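Local coordinates for Poly(beta-D-mannuronate) C5 epimerase (Pseudomonas syringae pv. tomato, PDB 4NK6), which converts beta-D-mannuronate residues of the linear polysaccharide alginate to alpha-L-guluronate and belongs to the periplasmic complex that guides the polymer toward secretion, at residues F241-Y246 and D265-G270. Residues are numbered along the deposited sequence; the frame is centred on the assembly and turned at random.
Sequences FADMWY and DNIVYG
V268 touches two aromatic side chains, those of W245 and Y246. Its CG2 methyl sits over one face of the indole, 3.5 Å from the centroid of the six-membered ring of W245 and almost on the ring normal, a close CH-pi contact. Beside it, V268 CB lies 3.7 Å from Y246 CE1. Y269 turns the edge carrying CD2 and CE2 to the face of Y246, an edge-to-face pair with centroids 5.0 Å apart and planes inclined at 60°; the same Y269 ring receives V268 CG1 over its centre. I267 CG2 meets the CE3-CZ3 side of the six-membered ring obliquely, 4.0 Å from W245 CE3. With CG anti to the backbone N (chi1 178°), the indole of W245 leaves on the carbonyl side and can meet I267 and V268.

Backbone bonds set this alignment: I267 N donates to M244 O at 2.8 Å, nearly straight, and V268 N to W245 O. Earlier in the turn, the N266 side chain reaches to the preceding coil, alongside M244. Its OD1 accepts the M244 N-H at 2.9 Å on an in-plane lone pair, while ND2 makes a weak bond to F241 O, tying its amide at both ends to one turn. A water bridges D243 OD1 and D265 O, supplementing the weak bond from D243 N to that same carbonyl. D243 is held in turn through OD2 by a salt bridge to R183 and hydrogen bonds from S203 OG and Y176 N. Two successive corners of a right-handed parallel beta-helix thus lie one above the other, with N266 hydrogen-bonded to the preceding coil's backbone and Y212, Y246 and Y269 in ring contact from coil to coil; the Y269 side chain lies about 6 Å from that of H274, the inferred proton acceptor, placing this corner next to the probable active site.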
ATOM      1  N   PHE A 241      -6.131  -7.226   5.578  1.00 30.13           N
ATOM      2  CA  PHE A 241      -5.145  -6.512   6.385  1.00 32.41           C
ATOM      3  C   PHE A 241      -5.872  -5.590   7.351  1.00 35.83           C
ATOM      4  O   PHE A 241      -6.702  -4.781   6.939  1.00 34.17           O
ATOM      5  CB  PHE A 241      -4.198  -5.715   5.473  1.00 30.61           C
ATOM      6  CG  PHE A 241      -3.508  -6.573   4.451  1.00 31.15           C
ATOM      7  CD1 PHE A 241      -4.124  -6.860   3.242  1.00 28.62           C
ATOM      8  CD2 PHE A 241      -2.270  -7.138   4.724  1.00 26.79           C
ATOM      9  CE1 PHE A 241      -3.501  -7.685   2.301  1.00 33.25           C
ATOM     10  CE2 PHE A 241      -1.647  -7.969   3.794  1.00 30.64           C
ATOM     11  CZ  PHE A 241      -2.264  -8.243   2.583  1.00 29.56           C
ATOM     12  N   ALA A 242      -5.559  -5.721   8.637  1.00 32.50           N
ATOM     13  CA  ALA A 242      -6.264  -4.984   9.674  1.00 33.33           C
ATOM     14  C   ALA A 242      -5.288  -4.439  10.710  1.00 33.36           C
ATOM     15  O   ALA A 242      -4.285  -5.077  11.012  1.00 33.38           O
ATOM     16  CB  ALA A 242      -7.294  -5.893  10.350  1.00 33.17           C
ATOM     17  N   ASP A 243      -5.596  -3.264  11.254  1.00 29.20           N
ATOM     18  CA  ASP A 243      -4.813  -2.689  12.353  1.00 29.32           C
ATOM     19  C   ASP A 243      -3.347  -2.430  11.967  1.00 32.51           C
ATOM     20  O   ASP A 243      -2.470  -2.357  12.836  1.00 30.32           O
ATOM     21  CB  ASP A 243      -4.887  -3.584  13.599  1.00 26.79           C
ATOM     22  CG  ASP A 243      -4.478  -2.845  14.874  1.00 33.02           C
ATOM     23  OD1 ASP A 243      -5.039  -1.762  15.120  1.00 31.58           O
ATOM     24  OD2 ASP A 243      -3.583  -3.323  15.601  1.00 29.75           O
ATOM     25  N   MET A 244      -3.095  -2.311  10.663  1.00 28.54           N
ATOM     26  CA  MET A 244      -1.765  -2.020  10.140  1.00 29.83           C
ATOM     27  C   MET A 244      -1.496  -0.522  10.220  1.00 29.96           C
ATOM     28  O   MET A 244      -2.415   0.284  10.061  1.00 31.07           O
ATOM     29  CB  MET A 244      -1.664  -2.447   8.672  1.00 25.46           C
ATOM     30  CG  MET A 244      -2.289  -3.825   8.349  1.00 34.11           C
ATOM     31  SD  MET A 244      -1.227  -5.245   8.645  1.00 33.97           S
ATOM     32  CE  MET A 244      -0.060  -5.051   7.293  1.00 26.55           C
ATOM     33  N   TRP A 245      -0.240  -0.143  10.432  1.00 25.33           N
ATOM     34  CA  TRP A 245       0.122   1.284  10.404  1.00 29.51           C
ATOM     35  C   TRP A 245      -0.179   1.873   9.015  1.00 28.49           C
ATOM     36  O   TRP A 245      -0.960   2.823   8.896  1.00 29.83           O
ATOM     37  CB  TRP A 245       1.587   1.478  10.836  1.00 24.35           C
ATOM     38  CG  TRP A 245       2.085   2.895  10.802  1.00 25.33           C
ATOM     39  CD1 TRP A 245       2.936   3.435   9.885  1.00 28.16           C
ATOM     40  CD2 TRP A 245       1.786   3.942  11.737  1.00 29.77           C
ATOM     41  NE1 TRP A 245       3.172   4.755  10.177  1.00 26.90           N
ATOM     42  CE2 TRP A 245       2.485   5.091  11.315  1.00 30.41           C
ATOM     43  CE3 TRP A 245       0.986   4.024  12.882  1.00 30.01           C
ATOM     44  CZ2 TRP A 245       2.406   6.313  11.993  1.00 31.69           C
ATOM     45  CZ3 TRP A 245       0.915   5.243  13.561  1.00 28.67           C
ATOM     46  CH2 TRP A 245       1.616   6.368  13.107  1.00 30.72           C
ATOM     47  N   TYR A 246       0.427   1.304   7.970  1.00 25.97           N
ATOM     48  CA  TYR A 246      -0.070   1.449   6.596  1.00 26.15           C
ATOM     49  C   TYR A 246      -0.446   0.054   6.137  1.00 29.45           C
ATOM     50  O   TYR A 246       0.346  -0.877   6.282  1.00 28.73           O
ATOM     51  CB  TYR A 246       0.989   1.962   5.609  1.00 26.77           C
ATOM     52  CG  TYR A 246       1.603   3.334   5.865  1.00 28.88           C
ATOM     53  CD1 TYR A 246       1.209   4.136   6.932  1.00 24.39           C
ATOM     54  CD2 TYR A 246       2.591   3.815   5.020  1.00 34.03           C
ATOM     55  CE1 TYR A 246       1.803   5.400   7.144  1.00 26.60           C
ATOM     56  CE2 TYR A 246       3.182   5.051   5.223  1.00 33.57           C
ATOM     57  CZ  TYR A 246       2.789   5.837   6.279  1.00 31.07           C
ATOM     58  OH  TYR A 246       3.401   7.058   6.437  1.00 34.69           O
ATOM     59  N   ASP A 265      -9.832  -0.953   9.139  1.00 31.38           N
ATOM     60  CA  ASP A 265      -9.423  -0.415  10.430  1.00 28.96           C
ATOM     61  C   ASP A 265      -7.907  -0.256  10.544  1.00 30.52           C
ATOM     62  O   ASP A 265      -7.322  -0.500  11.606  1.00 35.11           O
ATOM     63  CB  ASP A 265      -9.942  -1.318  11.557  1.00 30.34           C
ATOM     64  CG  ASP A 265     -11.427  -1.621  11.411  1.00 39.43           C
ATOM     65  OD1 ASP A 265     -12.191  -0.682  11.117  1.00 36.00           O
ATOM     66  OD2 ASP A 265     -11.824  -2.794  11.561  1.00 44.61           O
ATOM     67  N   ASN A 266      -7.264   0.130   9.453  1.00 29.43           N
ATOM     68  CA  ASN A 266      -5.840   0.444   9.522  1.00 31.39           C
ATOM     69  C   ASN A 266      -5.620   1.836  10.087  1.00 31.18           C
ATOM     70  O   ASN A 266      -6.546   2.643  10.117  1.00 28.53           O
ATOM     71  CB  ASN A 266      -5.193   0.263   8.159  1.00 29.58           C
ATOM     72  CG  ASN A 266      -5.309  -1.167   7.678  1.00 35.77           C
ATOM     73  OD1 ASN A 266      -4.749  -2.074   8.291  1.00 33.89           O
ATOM     74  ND2 ASN A 266      -6.075  -1.386   6.616  1.00 34.00           N
ATOM     75  N   ILE A 267      -4.406   2.120  10.549  1.00 28.11           N
ATOM     76  CA  ILE A 267      -4.208   3.316  11.349  1.00 28.11           C
ATOM     77  C   ILE A 267      -4.091   4.591  10.510  1.00 29.46           C
ATOM     78  O   ILE A 267      -4.925   5.492  10.627  1.00 34.71           O
ATOM     79  CB  ILE A 267      -2.987   3.194  12.299  1.00 27.48           C
ATOM     80  CG1 ILE A 267      -3.005   1.849  13.034  1.00 33.24           C
ATOM     81  CG2 ILE A 267      -2.942   4.384  13.258  1.00 29.30           C
ATOM     82  CD1 ILE A 267      -4.296   1.545  13.806  1.00 33.68           C
ATOM     83  N   VAL A 268      -3.058   4.684   9.680  1.00 29.61           N
ATOM     84  CA  VAL A 268      -2.848   5.914   8.925  1.00 29.01           C
ATOM     85  C   VAL A 268      -3.466   5.867   7.525  1.00 26.98           C
ATOM     86  O   VAL A 268      -4.260   6.731   7.168  1.00 26.93           O
ATOM     87  CB  VAL A 268      -1.350   6.312   8.831  1.00 30.68           C
ATOM     88  CG1 VAL A 268      -1.214   7.667   8.132  1.00 26.37           C
ATOM     89  CG2 VAL A 268      -0.719   6.391  10.223  1.00 27.43           C
ATOM     90  N   TYR A 269      -3.075   4.873   6.731  1.00 27.46           N
ATOM     91  CA  TYR A 269      -3.578   4.716   5.370  1.00 30.61           C
ATOM     92  C   TYR A 269      -4.004   3.274   5.160  1.00 33.58           C
ATOM     93  O   TYR A 269      -3.455   2.368   5.792  1.00 28.78           O
ATOM     94  CB  TYR A 269      -2.478   5.008   4.341  1.00 25.28           C
ATOM     95  CG  TYR A 269      -1.865   6.396   4.390  1.00 29.69           C
ATOM     96  CD1 TYR A 269      -2.657   7.533   4.289  1.00 30.08           C
ATOM     97  CD2 TYR A 269      -0.486   6.562   4.492  1.00 29.93           C
ATOM     98  CE1 TYR A 269      -2.100   8.800   4.309  1.00 28.82           C
ATOM     99  CE2 TYR A 269       0.079   7.826   4.517  1.00 26.94           C
ATOM    100  CZ  TYR A 269      -0.734   8.938   4.419  1.00 29.22           C
ATOM    101  OH  TYR A 269      -0.177  10.194   4.443  1.00 35.46           O
ATOM    102  N   GLY A 270      -4.957   3.057   4.256  1.00 32.97           N
ATOM    103  CA  GLY A 270      -5.233   1.713   3.772  1.00 30.57           C
ATOM    104  C   GLY A 270      -4.174   1.278   2.774  1.00 31.00           C
ATOM    105  O   GLY A 270      -3.363   0.413   3.062  1.00 33.39           O
TER
HETATM  106  O   HOH W   1      -7.423  -1.381  14.165  1.00 36.05           O